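Local coordinates for 6'''-hydroxyparomomycin C oxidase (PDB 7DVE), which uses a bound FAD to oxidise the C3 hydroxyl of the sugar in C-glycosides such as isoorientin and mangiferin, passing the electrons to oxygen to give hydrogen peroxide, at residues E158-V163 against D216-D221; T238-E243 against W282-R287; A299-A304 against R414-I419; A379-A384 against L400-S405. All coordinates share one frame; numbering follows the deposited sequence.

Contact 1 of 4, residues E158-V163 against D216-D221; sequences ERLLGV and DVVLGD
Val218 overlaps two leucines at once across this helix-to-helix contact. Its CG2 lies 3.8 Å from Leu161 CD2, the two side chains running side by side and pointing the same way, while its other branch, CG1, is a looser 4.3 Å from Leu160 CD1. With CG1 anti to the backbone N (chi1 -175°), the two methyls spread so that each takes a different leucine, a job suited to a beta-branched residue. Leu161 starts out away from the helix of 216-221, and only its outer branch returns to reach the valine.

The closest backbones, Leu160 and Val218, stand just 5.0 Å apart between CA atoms. At that spacing the carbonyl of Leu160 faces the neighbouring helix directly, and Val218 CA approaches Leu160 O at 3.6 Å in a CA-H...O contact with an angle of 142° at the hydrogen. Val217 CG1 closes over the same oxygen at 3.7 Å and also faces the carbonyl of Leu161, a short branched side chain that can cover both carbonyls while the backbones stay close. Gly162 then ends its helix in a Schellman motif; its positive phi (58°) is one that glycine adopts readily, and a side chain here would be directed at Val217.

Helix 149-161 and helix 215-224 share further neighbours. Helix 19-31 packs on Leu160 and Val218 through Thr23, and its Arg26 donates to the carbonyl of Val218; helix 490-510 covers Leu160 and Leu161, while strand 196-204 lies against Leu161 through Ala201 and against Val217 through His203.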
loop_
_atom_site.group_PDB
_atom_site.type_symbol
_atom_site.label_atom_id
_atom_site.label_comp_id
_atom_site.label_asym_id
_atom_site.label_seq_id
_atom_site.Cartn_x
_atom_site.Cartn_y
_atom_site.Cartn_z
ATOM N N GLU A 158 7.077 -4.109 10.844
ATOM C CA GLU A 158 6.054 -4.793 11.645
ATOM C C GLU A 158 5.811 -4.082 12.975
ATOM O O GLU A 158 4.676 -4.020 13.461
ATOM C CB GLU A 158 6.469 -6.240 11.888
ATOM C CG GLU A 158 6.359 -7.081 10.625
ATOM C CD GLU A 158 7.341 -8.235 10.590
ATOM O OE1 GLU A 158 8.079 -8.443 11.585
ATOM O OE2 GLU A 158 7.365 -8.946 9.562
ATOM N N ARG A 159 6.861 -3.523 13.576
ATOM C CA ARG A 159 6.649 -2.707 14.774
ATOM C C ARG A 159 5.886 -1.421 14.446
ATOM O O ARG A 159 4.996 -0.999 15.198
ATOM C CB ARG A 159 7.984 -2.387 15.423
ATOM C CG ARG A 159 7.950 -1.249 16.411
ATOM C CD ARG A 159 9.323 -1.047 17.024
ATOM N NE ARG A 159 10.175 -0.157 16.231
ATOM C CZ ARG A 159 10.209 1.166 16.361
ATOM N NH1 ARG A 159 9.387 1.802 17.180
ATOM N NH2 ARG A 159 11.107 1.866 15.670
ATOM N N LEU A 160 6.214 -0.784 13.322
ATOM C CA LEU A 160 5.549 0.472 12.992
ATOM C C LEU A 160 4.061 0.245 12.747
ATOM O O LEU A 160 3.224 1.070 13.131
ATOM C CB LEU A 160 6.209 1.123 11.781
ATOM C CG LEU A 160 7.630 1.664 11.969
ATOM C CD1 LEU A 160 7.938 2.679 10.894
ATOM C CD2 LEU A 160 7.847 2.289 13.343
ATOM N N LEU A 161 3.710 -0.880 12.135
ATOM C CA LEU A 161 2.333 -1.150 11.773
ATOM C C LEU A 161 1.581 -1.938 12.835
ATOM O O LEU A 161 0.381 -2.154 12.675
ATOM C CB LEU A 161 2.286 -1.894 10.420
ATOM C CG LEU A 161 2.754 -1.127 9.162
ATOM C CD1 LEU A 161 3.320 -2.068 8.079
ATOM C CD2 LEU A 161 1.640 -0.287 8.570
ATOM N N GLY A 162 2.238 -2.343 13.924
ATOM C CA GLY A 162 1.600 -3.131 14.969
ATOM C C GLY A 162 1.042 -4.416 14.395
ATOM O O GLY A 162 -0.130 -4.752 14.605
ATOM N N VAL A 163 1.880 -5.121 13.636
ATOM C CA VAL A 163 1.448 -6.293 12.876
ATOM C C VAL A 163 1.321 -7.479 13.810
ATOM O O VAL A 163 2.220 -7.741 14.611
ATOM C CB VAL A 163 2.443 -6.612 11.755
ATOM C CG1 VAL A 163 2.282 -8.081 11.338
ATOM C CG2 VAL A 163 2.233 -5.683 10.590
ATOM N N ASP A 216 -2.431 6.338 11.422
ATOM C CA ASP A 216 -2.619 6.634 12.836
ATOM C C ASP A 216 -1.636 5.844 13.688
ATOM O O ASP A 216 -1.016 6.392 14.605
ATOM C CB ASP A 216 -4.052 6.317 13.262
ATOM C CG ASP A 216 -4.470 4.900 12.887
ATOM O OD1 ASP A 216 -4.012 4.424 11.838
ATOM O OD2 ASP A 216 -5.255 4.266 13.619
ATOM N N VAL A 217 -1.435 4.565 13.356
ATOM C CA VAL A 217 -0.561 3.720 14.161
ATOM C C VAL A 217 0.906 3.968 13.822
ATOM O O VAL A 217 1.762 3.984 14.717
ATOM C CB VAL A 217 -0.944 2.242 13.979
ATOM C CG1 VAL A 217 -0.013 1.338 14.803
ATOM C CG2 VAL A 217 -2.384 2.044 14.390
ATOM N N VAL A 218 1.214 4.166 12.541
ATOM C CA VAL A 218 2.590 4.450 12.142
ATOM C C VAL A 218 3.054 5.778 12.732
ATOM O O VAL A 218 4.157 5.879 13.276
ATOM C CB VAL A 218 2.726 4.430 10.607
ATOM C CG1 VAL A 218 4.185 4.606 10.227
ATOM C CG2 VAL A 218 2.189 3.126 10.044
ATOM N N LEU A 219 2.213 6.815 12.644
ATOM C CA LEU A 219 2.542 8.111 13.234
ATOM C C LEU A 219 2.667 7.996 14.747
ATOM O O LEU A 219 3.602 8.550 15.353
ATOM C CB LEU A 219 1.463 9.134 12.869
ATOM C CG LEU A 219 1.451 9.733 11.451
ATOM C CD1 LEU A 219 0.274 10.683 11.284
ATOM C CD2 LEU A 219 2.752 10.446 11.130
ATOM N N GLY A 220 1.722 7.282 15.385
ATOM C CA GLY A 220 1.804 6.984 16.798
ATOM C C GLY A 220 1.725 8.192 17.698
ATOM O O GLY A 220 1.718 9.347 17.242
ATOM N N ASP A 221 1.693 7.929 19.007
ATOM C CA ASP A 221 1.694 9.035 19.938
ATOM C C ASP A 221 3.012 9.776 19.919
ATOM O O ASP A 221 3.028 10.967 20.242
ATOM C CB ASP A 221 1.376 8.572 21.353
ATOM C CG ASP A 221 0.009 7.940 21.462
ATOM O OD1 ASP A 221 -0.952 8.409 20.796
ATOM O OD2 ASP A 221 -0.106 6.996 22.268
#

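Contact 2 of 4, residues T238-E243 against W282-R287; sequences TRVLVE and WASGIR
This is a strand-to-turn contact near the surface, where the edge strand 235-243 of a three-stranded antiparallel sheet receives the turn that follows helix 276-283. Its central element is a single hydrogen bond: Val240 N donates to Ser284 OG over 2.7 Å, almost straight at 175°. On its other side strand 235-243 pairs with strand 246-254, so the serine hydroxyl serves an amide on the strand's outer edge. The same OG also bonds to the carbonyl of Leu280 one turn back in the helix, and a serine suits the place because its short hydroxyl can join a helix carbonyl to a strand amide.

Ser284 OG sits anti to its own carbonyl carbon (chi1 -42°), which carries it onto the strand. Around the bond, carbon atoms pack against oxygens: Arg239 CG flanks Ser284 OG at 3.8 Å, and Ala283 CB, small enough for a close approach, rests 3.9 Å from Thr238 O. Farther along, the apolar pair Ile286 CD1 and Val240 CG1 meets at 4.2 Å, the two side chains crossing at about a right angle.

Behind the turn, Arg287 lays its guanidinium over the Trp282 ring, with NE above the ring centre, and makes weak hydrogen bonds to Trp282 O. Gly285, at positive phi (77°), completes the Schellman motif that ends the helix and lets the chain leave it toward Ile286, an arrangement characteristic of helix C-termini and used here within the FAD-binding part of a GMC oxidoreductase.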
loop_
_atom_site.group_PDB
_atom_site.type_symbol
_atom_site.label_atom_id
_atom_site.label_comp_id
_atom_site.label_asym_id
_atom_site.label_seq_id
_atom_site.Cartn_x
_atom_site.Cartn_y
_atom_site.Cartn_z
ATOM N N THR A 238 2.949 21.050 -5.480
ATOM C CA THR A 238 3.025 21.134 -6.931
ATOM C C THR A 238 4.448 21.032 -7.462
ATOM O O THR A 238 4.627 20.748 -8.651
ATOM C CB THR A 238 2.403 22.443 -7.426
ATOM O OG1 THR A 238 3.008 23.541 -6.741
ATOM C CG2 THR A 238 0.924 22.464 -7.139
ATOM N N ARG A 239 5.459 21.219 -6.611
ATOM C CA ARG A 239 6.835 21.255 -7.083
ATOM C C ARG A 239 7.793 20.946 -5.938
ATOM O O ARG A 239 7.599 21.410 -4.812
ATOM C CB ARG A 239 7.160 22.625 -7.682
ATOM C CG ARG A 239 8.232 22.605 -8.741
ATOM C CD ARG A 239 8.602 24.028 -9.210
ATOM N NE ARG A 239 7.457 24.936 -9.192
ATOM C CZ ARG A 239 7.538 26.252 -9.043
ATOM N NH1 ARG A 239 8.705 26.863 -8.893
ATOM N NH2 ARG A 239 6.420 26.978 -9.058
ATOM N N VAL A 240 8.829 20.172 -6.243
ATOM C CA VAL A 240 10.004 20.071 -5.388
ATOM C C VAL A 240 10.981 21.164 -5.807
ATOM O O VAL A 240 11.469 21.170 -6.943
ATOM C CB VAL A 240 10.659 18.689 -5.490
ATOM C CG1 VAL A 240 11.941 18.652 -4.647
ATOM C CG2 VAL A 240 9.676 17.591 -5.061
ATOM N N LEU A 241 11.252 22.097 -4.895
ATOM C CA LEU A 241 12.217 23.155 -5.162
ATOM C C LEU A 241 13.621 22.580 -5.099
ATOM O O LEU A 241 14.043 22.062 -4.056
ATOM C CB LEU A 241 12.063 24.291 -4.152
ATOM C CG LEU A 241 10.780 25.119 -4.236
ATOM C CD1 LEU A 241 10.617 25.994 -3.001
ATOM C CD2 LEU A 241 10.780 25.963 -5.503
ATOM N N VAL A 242 14.336 22.667 -6.216
ATOM C CA VAL A 242 15.735 22.273 -6.310
ATOM C C VAL A 242 16.584 23.531 -6.458
ATOM O O VAL A 242 16.201 24.474 -7.161
ATOM C CB VAL A 242 15.948 21.294 -7.482
ATOM C CG1 VAL A 242 15.212 21.793 -8.714
ATOM C CG2 VAL A 242 17.441 21.128 -7.788
ATOM N N GLU A 243 17.730 23.552 -5.777
ATOM C CA GLU A 243 18.599 24.722 -5.751
ATOM C C GLU A 243 20.031 24.285 -5.479
ATOM O O GLU A 243 20.274 23.479 -4.579
ATOM C CB GLU A 243 18.107 25.724 -4.699
ATOM C CG GLU A 243 19.199 26.501 -3.974
ATOM C CD GLU A 243 18.717 27.031 -2.624
ATOM O OE1 GLU A 243 17.967 28.033 -2.615
ATOM O OE2 GLU A 243 19.055 26.415 -1.578
ATOM N N TRP A 282 8.377 14.625 -12.062
ATOM C CA TRP A 282 8.332 15.111 -13.445
ATOM C C TRP A 282 7.961 16.589 -13.494
ATOM O O TRP A 282 8.632 17.389 -14.154
ATOM C CB TRP A 282 7.347 14.277 -14.269
ATOM C CG TRP A 282 7.131 14.784 -15.679
ATOM C CD1 TRP A 282 6.223 15.720 -16.090
ATOM C CD2 TRP A 282 7.828 14.361 -16.854
ATOM N NE1 TRP A 282 6.328 15.921 -17.447
ATOM C CE2 TRP A 282 7.306 15.096 -17.938
ATOM C CE3 TRP A 282 8.846 13.435 -17.092
ATOM C CZ2 TRP A 282 7.768 14.932 -19.243
ATOM C CZ3 TRP A 282 9.319 13.282 -18.394
ATOM C CH2 TRP A 282 8.782 14.025 -19.448
ATOM N N ALA A 283 6.902 16.971 -12.777
ATOM C CA ALA A 283 6.512 18.377 -12.708
ATOM C C ALA A 283 7.635 19.265 -12.182
ATOM O O ALA A 283 7.705 20.445 -12.547
ATOM C CB ALA A 283 5.272 18.537 -11.832
ATOM N N SER A 284 8.519 18.735 -11.335
ATOM C CA SER A 284 9.604 19.542 -10.787
ATOM C C SER A 284 10.874 19.509 -11.636
ATOM O O SER A 284 11.891 20.092 -11.231
ATOM C CB SER A 284 9.935 19.089 -9.363
ATOM O OG SER A 284 8.752 18.835 -8.631
ATOM N N GLY A 285 10.843 18.855 -12.795
ATOM C CA GLY A 285 12.019 18.773 -13.643
ATOM C C GLY A 285 13.071 17.786 -13.184
ATOM O O GLY A 285 14.208 17.859 -13.651
ATOM N N ILE A 286 12.735 16.878 -12.274
ATOM C CA ILE A 286 13.639 15.826 -11.814
ATOM C C ILE A 286 13.226 14.555 -12.549
ATOM O O ILE A 286 12.242 13.902 -12.192
ATOM C CB ILE A 286 13.577 15.661 -10.296
ATOM C CG1 ILE A 286 14.055 16.940 -9.606
ATOM C CG2 ILE A 286 14.365 14.436 -9.849
ATOM C CD1 ILE A 286 13.421 17.159 -8.246
ATOM N N ARG A 287 13.958 14.213 -13.608
ATOM C CA ARG A 287 13.507 13.227 -14.589
ATOM C C ARG A 287 14.610 12.242 -14.945
ATOM O O ARG A 287 15.059 12.196 -16.093
ATOM C CB ARG A 287 13.013 13.925 -15.856
ATOM C CG ARG A 287 11.875 14.896 -15.640
ATOM C CD ARG A 287 11.473 15.541 -16.967
ATOM N NE ARG A 287 10.251 16.325 -16.841
ATOM C CZ ARG A 287 9.813 17.195 -17.745
ATOM N NH1 ARG A 287 10.432 17.366 -18.903
ATOM N NH2 ARG A 287 8.732 17.923 -17.471
#

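Contact 3 of 4, residues A299-A304 against R414-I419; sequences AQIVFA and RAKAEI
Ile301 and Ile419 meet through their branch methyls, CG2 to CG2 at 3.8 Å, in a contact carried mainly by apolar side chains. The two side chains cross obliquely, and beside them Ile301 sends its other branch along the helix: CD1 presses on Ala415 CB at 3.5 Å, where the single methyl of an alanine leaves room for the longer side chain. Ile301 CG1 also brushes the aliphatic part of Lys416 at CG, after which the lysine leads its amine away from the strand.

Two residues later, on the same side of the strand, Phe303 offers its CB to Ile419 CD1 at 3.8 Å. Ile419 has CG1 anti to the backbone N (chi1 -165°), which extends CD1 over the strand between Ile301 and Phe303. Replacing Ile419 with an alanine would probably open a gap between these two residues and leave Ile301 CG2 without its partner on the helix.

This is a helix packed on one face of a sheet: helix 406-424 lies on strand 300-307 with the axes of the two short segments 8.9 Å apart and only 20° from parallel. The strand belongs to the large antiparallel sheet of this GMC oxidoreductase, pairing with strands 366-373 and 427-436, and Pro434 and Leu369 from those neighbours extend the surface under Ile419.

Contacts with backbone oxygens complete the set. Ile419 CD1 reaches Ile301 O at 3.3 Å, a van der Waals approach, and the Phe303 ring brings CD2 to 3.7 Å from Ile419 O, whose approach to the ring is oblique. Val302, the residue between, turns its side chain from the helix and packs on Leu355.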
loop_
_atom_site.group_PDB
_atom_site.type_symbol
_atom_site.label_atom_id
_atom_site.label_comp_id
_atom_site.label_asym_id
_atom_site.label_seq_id
_atom_site.Cartn_x
_atom_site.Cartn_y
_atom_site.Cartn_z
ATOM N N ALA A 299 -1.426 -8.919 -11.077
ATOM C CA ALA A 299 -2.671 -9.517 -11.565
ATOM C C ALA A 299 -3.320 -10.342 -10.455
ATOM O O ALA A 299 -2.648 -11.116 -9.767
ATOM C CB ALA A 299 -2.397 -10.383 -12.797
ATOM N N GLN A 300 -4.628 -10.147 -10.262
ATOM C CA GLN A 300 -5.348 -10.683 -9.111
ATOM C C GLN A 300 -6.456 -11.612 -9.585
ATOM O O GLN A 300 -7.256 -11.242 -10.461
ATOM C CB GLN A 300 -5.934 -9.550 -8.273
ATOM C CG GLN A 300 -6.773 -10.017 -7.079
ATOM C CD GLN A 300 -7.306 -8.874 -6.214
ATOM O OE1 GLN A 300 -7.439 -7.725 -6.653
ATOM N NE2 GLN A 300 -7.627 -9.198 -4.989
ATOM N N ILE A 301 -6.487 -12.816 -9.021
ATOM C CA ILE A 301 -7.482 -13.837 -9.338
ATOM C C ILE A 301 -8.246 -14.113 -8.052
ATOM O O ILE A 301 -7.633 -14.313 -7.002
ATOM C CB ILE A 301 -6.837 -15.132 -9.878
ATOM C CG1 ILE A 301 -6.059 -14.875 -11.180
ATOM C CG2 ILE A 301 -7.916 -16.192 -10.136
ATOM C CD1 ILE A 301 -4.561 -14.640 -11.026
ATOM N N VAL A 302 -9.574 -14.106 -8.124
ATOM C CA VAL A 302 -10.414 -14.215 -6.936
ATOM C C VAL A 302 -11.377 -15.383 -7.101
ATOM O O VAL A 302 -11.725 -15.803 -8.210
ATOM C CB VAL A 302 -11.213 -12.921 -6.650
ATOM C CG1 VAL A 302 -10.275 -11.752 -6.346
ATOM C CG2 VAL A 302 -12.161 -12.604 -7.822
ATOM N N PHE A 303 -11.848 -15.867 -5.969
ATOM C CA PHE A 303 -12.665 -17.068 -5.919
ATOM C C PHE A 303 -13.430 -17.007 -4.606
ATOM O O PHE A 303 -12.961 -16.399 -3.655
ATOM C CB PHE A 303 -11.758 -18.301 -5.975
ATOM C CG PHE A 303 -12.420 -19.536 -6.480
ATOM C CD1 PHE A 303 -13.316 -19.485 -7.528
ATOM C CD2 PHE A 303 -12.110 -20.771 -5.915
ATOM C CE1 PHE A 303 -13.905 -20.666 -8.039
ATOM C CE2 PHE A 303 -12.699 -21.948 -6.386
ATOM C CZ PHE A 303 -13.604 -21.889 -7.462
ATOM N N ALA A 304 -14.580 -17.643 -4.537
ATOM C CA ALA A 304 -15.360 -17.648 -3.308
ATOM C C ALA A 304 -15.860 -19.057 -3.060
ATOM O O ALA A 304 -16.286 -19.733 -4.004
ATOM C CB ALA A 304 -16.553 -16.674 -3.399
ATOM N N ARG A 414 -1.616 -20.494 -14.508
ATOM C CA ARG A 414 -1.233 -21.255 -13.321
ATOM C C ARG A 414 -2.022 -20.798 -12.097
ATOM O O ARG A 414 -2.599 -21.616 -11.367
ATOM C CB ARG A 414 0.280 -21.133 -13.081
ATOM C CG ARG A 414 1.138 -21.909 -14.070
ATOM C CD ARG A 414 2.633 -21.903 -13.683
ATOM N NE ARG A 414 2.911 -22.661 -12.467
ATOM C CZ ARG A 414 4.058 -22.622 -11.799
ATOM N NH1 ARG A 414 5.061 -21.844 -12.183
ATOM N NH2 ARG A 414 4.208 -23.386 -10.720
ATOM N N ALA A 415 -2.054 -19.494 -11.849
ATOM C CA ALA A 415 -2.760 -19.000 -10.671
ATOM C C ALA A 415 -4.232 -19.422 -10.678
ATOM O O ALA A 415 -4.798 -19.745 -9.630
ATOM C CB ALA A 415 -2.618 -17.480 -10.581
ATOM N N LYS A 416 -4.866 -19.451 -11.854
ATOM C CA LYS A 416 -6.271 -19.871 -11.920
ATOM C C LYS A 416 -6.453 -21.331 -11.477
ATOM O O LYS A 416 -7.325 -21.649 -10.635
ATOM C CB LYS A 416 -6.799 -19.648 -13.331
ATOM C CG LYS A 416 -6.776 -18.173 -13.702
ATOM C CD LYS A 416 -7.002 -17.991 -15.182
ATOM C CE LYS A 416 -8.399 -18.442 -15.534
ATOM N NZ LYS A 416 -8.743 -17.944 -16.860
ATOM N N ALA A 417 -5.605 -22.228 -11.997
ATOM C CA ALA A 417 -5.712 -23.625 -11.571
ATOM C C ALA A 417 -5.403 -23.784 -10.079
ATOM O O ALA A 417 -6.078 -24.553 -9.371
ATOM C CB ALA A 417 -4.797 -24.510 -12.417
ATOM N N GLU A 418 -4.428 -23.033 -9.563
ATOM C CA GLU A 418 -4.103 -23.196 -8.142
ATOM C C GLU A 418 -5.191 -22.629 -7.235
ATOM O O GLU A 418 -5.437 -23.178 -6.151
ATOM C CB GLU A 418 -2.751 -22.565 -7.790
ATOM C CG GLU A 418 -2.404 -22.628 -6.255
ATOM C CD GLU A 418 -2.118 -24.047 -5.726
ATOM O OE1 GLU A 418 -2.259 -25.022 -6.496
ATOM O OE2 GLU A 418 -1.751 -24.196 -4.528
ATOM N N ILE A 419 -5.848 -21.540 -7.625
ATOM C CA ILE A 419 -6.840 -20.999 -6.707
ATOM C C ILE A 419 -8.042 -21.922 -6.639
ATOM O O ILE A 419 -8.643 -22.086 -5.571
ATOM C CB ILE A 419 -7.254 -19.563 -7.073
ATOM C CG1 ILE A 419 -7.991 -18.947 -5.875
ATOM C CG2 ILE A 419 -8.121 -19.561 -8.284
ATOM C CD1 ILE A 419 -8.106 -17.426 -5.939
#

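Contact 4 of 4, residues A379-A384 against L400-S405; sequences ASDRVA and LHYTLS
Arg382 and His401 exchange both of their backbone bonds, forming the hydrogen-bonded pair of a short antiparallel ladder. His401 N donates to Arg382 O at 2.9 Å, nearly straight (174°); the return bond, Arg382 N to His401 O, is as short but more bent (148°). His401 O also receives a CA-H...O contact from Asp381 CA. In the next, non-hydrogen-bonded pair, Leu400 CD2 fills in against Val383 CB.

Where the ladder stops, Asp381 takes over, an aspartate suiting the place because its two oxygens serve different partners. Its CG lies anti to the carbonyl carbon (chi1 -66°), which brings OD1 to Thr403 N at 3.0 Å, on the syn side. A water also donates to Asp381 OD1 at 2.6 Å and is shared with Ser380 OG and Thr403 OG1, the latter also bonded to Gln378. OD2 forms a salt bridge with Lys375, whose amine also bonds to Thr403 O and makes a cation-pi contact with Tyr402. Substituting an alanine for Asp381 would probably leave the Thr403 amide without its acceptor and Lys375 with only Thr403 O and Tyr402 among the partners described.

On the face opposite Val383 and Leu400, the side chains of Arg382 and His401 lie side by side, and Ala384 CB rests over the guanidinium. Tyr402 OH hydrogen-bonds to the backbone N of Asp297. The whole is a two-stranded antiparallel ribbon, strands 382-386 and 396-401, whose second strand leads through the N-cap Ser405 into helix 406-424.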
loop_
_atom_site.group_PDB
_atom_site.type_symbol
_atom_site.label_atom_id
_atom_site.label_comp_id
_atom_site.label_asym_id
_atom_site.label_seq_id
_atom_site.Cartn_x
_atom_site.Cartn_y
_atom_site.Cartn_z
ATOM N N ALA A 379 10.625 -2.468 -19.385
ATOM C CA ALA A 379 10.934 -1.044 -19.453
ATOM C C ALA A 379 9.738 -0.237 -19.944
ATOM O O ALA A 379 9.519 0.892 -19.480
ATOM C CB ALA A 379 12.143 -0.797 -20.358
ATOM N N SER A 380 8.943 -0.801 -20.855
ATOM C CA SER A 380 7.860 -0.033 -21.458
ATOM C C SER A 380 6.623 0.035 -20.576
ATOM O O SER A 380 5.750 0.870 -20.823
ATOM C CB SER A 380 7.491 -0.623 -22.815
ATOM O OG SER A 380 7.084 -1.965 -22.654
ATOM N N ASP A 381 6.515 -0.829 -19.569
ATOM C CA ASP A 381 5.466 -0.676 -18.571
ATOM C C ASP A 381 5.788 0.561 -17.746
ATOM O O ASP A 381 6.719 0.536 -16.936
ATOM C CB ASP A 381 5.378 -1.915 -17.679
ATOM C CG ASP A 381 4.919 -3.174 -18.430
ATOM O OD1 ASP A 381 4.221 -3.059 -19.459
ATOM O OD2 ASP A 381 5.250 -4.296 -17.975
ATOM N N ARG A 382 5.040 1.646 -17.936
ATOM C CA ARG A 382 5.402 2.888 -17.263
ATOM C C ARG A 382 4.198 3.805 -17.118
ATOM O O ARG A 382 3.144 3.597 -17.724
ATOM C CB ARG A 382 6.498 3.632 -18.018
ATOM C CG ARG A 382 6.102 3.970 -19.444
ATOM C CD ARG A 382 7.321 4.361 -20.195
ATOM N NE ARG A 382 7.004 5.197 -21.329
ATOM C CZ ARG A 382 7.498 6.410 -21.531
ATOM N NH1 ARG A 382 8.246 7.012 -20.619
ATOM N NH2 ARG A 382 7.246 7.026 -22.689
ATOM N N VAL A 383 4.387 4.844 -16.302
ATOM C CA VAL A 383 3.507 6.004 -16.281
ATOM C C VAL A 383 4.254 7.178 -16.907
ATOM O O VAL A 383 5.354 7.521 -16.467
ATOM C CB VAL A 383 3.022 6.338 -14.862
ATOM C CG1 VAL A 383 4.177 6.407 -13.888
ATOM C CG2 VAL A 383 2.243 7.647 -14.876
ATOM N N ALA A 384 3.661 7.783 -17.935
ATOM C CA ALA A 384 4.180 8.942 -18.645
ATOM C C ALA A 384 3.302 10.158 -18.371
ATOM O O ALA A 384 2.147 10.032 -17.958
ATOM C CB ALA A 384 4.243 8.672 -20.157
ATOM N N LEU A 400 -0.868 5.752 -19.053
ATOM C CA LEU A 400 -0.375 4.482 -18.545
ATOM C C LEU A 400 -0.070 3.570 -19.726
ATOM O O LEU A 400 -0.911 3.397 -20.619
ATOM C CB LEU A 400 -1.398 3.834 -17.607
ATOM C CG LEU A 400 -1.609 4.444 -16.205
ATOM C CD1 LEU A 400 -2.443 3.513 -15.317
ATOM C CD2 LEU A 400 -0.292 4.801 -15.534
ATOM N N HIS A 401 1.138 3.006 -19.739
ATOM C CA HIS A 401 1.561 2.049 -20.755
ATOM C C HIS A 401 1.783 0.708 -20.065
ATOM O O HIS A 401 2.616 0.607 -19.160
ATOM C CB HIS A 401 2.842 2.504 -21.454
ATOM C CG HIS A 401 2.688 3.736 -22.296
ATOM N ND1 HIS A 401 2.335 3.684 -23.626
ATOM C CD2 HIS A 401 2.911 5.044 -22.019
ATOM C CE1 HIS A 401 2.310 4.907 -24.125
ATOM N NE2 HIS A 401 2.656 5.752 -23.172
ATOM N N TYR A 402 1.071 -0.321 -20.510
ATOM C CA TYR A 402 1.094 -1.573 -19.770
ATOM C C TYR A 402 0.698 -2.719 -20.682
ATOM O O TYR A 402 -0.381 -2.701 -21.285
ATOM C CB TYR A 402 0.162 -1.504 -18.583
ATOM C CG TYR A 402 0.503 -2.457 -17.472
ATOM C CD1 TYR A 402 1.574 -2.205 -16.610
ATOM C CD2 TYR A 402 -0.249 -3.612 -17.273
ATOM C CE1 TYR A 402 1.876 -3.079 -15.583
ATOM C CE2 TYR A 402 0.055 -4.489 -16.262
ATOM C CZ TYR A 402 1.109 -4.220 -15.411
ATOM O OH TYR A 402 1.393 -5.104 -14.390
ATOM N N THR A 403 1.562 -3.720 -20.757
ATOM C CA THR A 403 1.354 -4.878 -21.604
ATOM C C THR A 403 1.639 -6.137 -20.791
ATOM O O THR A 403 2.573 -6.178 -19.988
ATOM C CB THR A 403 2.241 -4.813 -22.883
ATOM O OG1 THR A 403 3.632 -4.589 -22.543
ATOM C CG2 THR A 403 1.758 -3.689 -23.804
ATOM N N LEU A 404 0.788 -7.139 -20.980
ATOM C CA LEU A 404 1.018 -8.482 -20.479
ATOM C C LEU A 404 1.871 -9.245 -21.483
ATOM O O LEU A 404 1.498 -9.367 -22.653
ATOM C CB LEU A 404 -0.318 -9.192 -20.263
ATOM C CG LEU A 404 -1.241 -8.621 -19.174
ATOM C CD1 LEU A 404 -2.312 -9.619 -18.744
ATOM C CD2 LEU A 404 -0.442 -8.135 -17.983
ATOM N N SER A 405 3.018 -9.748 -21.035
ATOM C CA SER A 405 3.799 -10.638 -21.879
ATOM C C SER A 405 3.211 -12.049 -21.815
ATOM O O SER A 405 2.326 -12.347 -21.003
ATOM C CB SER A 405 5.269 -10.635 -21.453
ATOM O OG SER A 405 5.445 -11.349 -20.240
HETATM O O HOH W 1 4.606 -2.303 -21.912
#

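In the fold
Contacts 1 and 2 both come near the cofactor: the side chain of Thr238 lies about 7 Å from FAD, that of Leu161 about 8 Å from it and about 5 Å from the side chain of the FAD-binding Thr490. The centres of these two contacts are nevertheless 31 Å apart. Contacts 3 and 4 lie across the chain's centre from contact 1. Tyr402 of contact 4 is about 9 Å from His444, the probable proton acceptor, and Val302 of contact 3 about 11 Å from it, side chain to side chain. Nearest atoms of contact 4 are about 6 Å from both contacts 2 and 3, and its second strand runs on into the helix of contact 3.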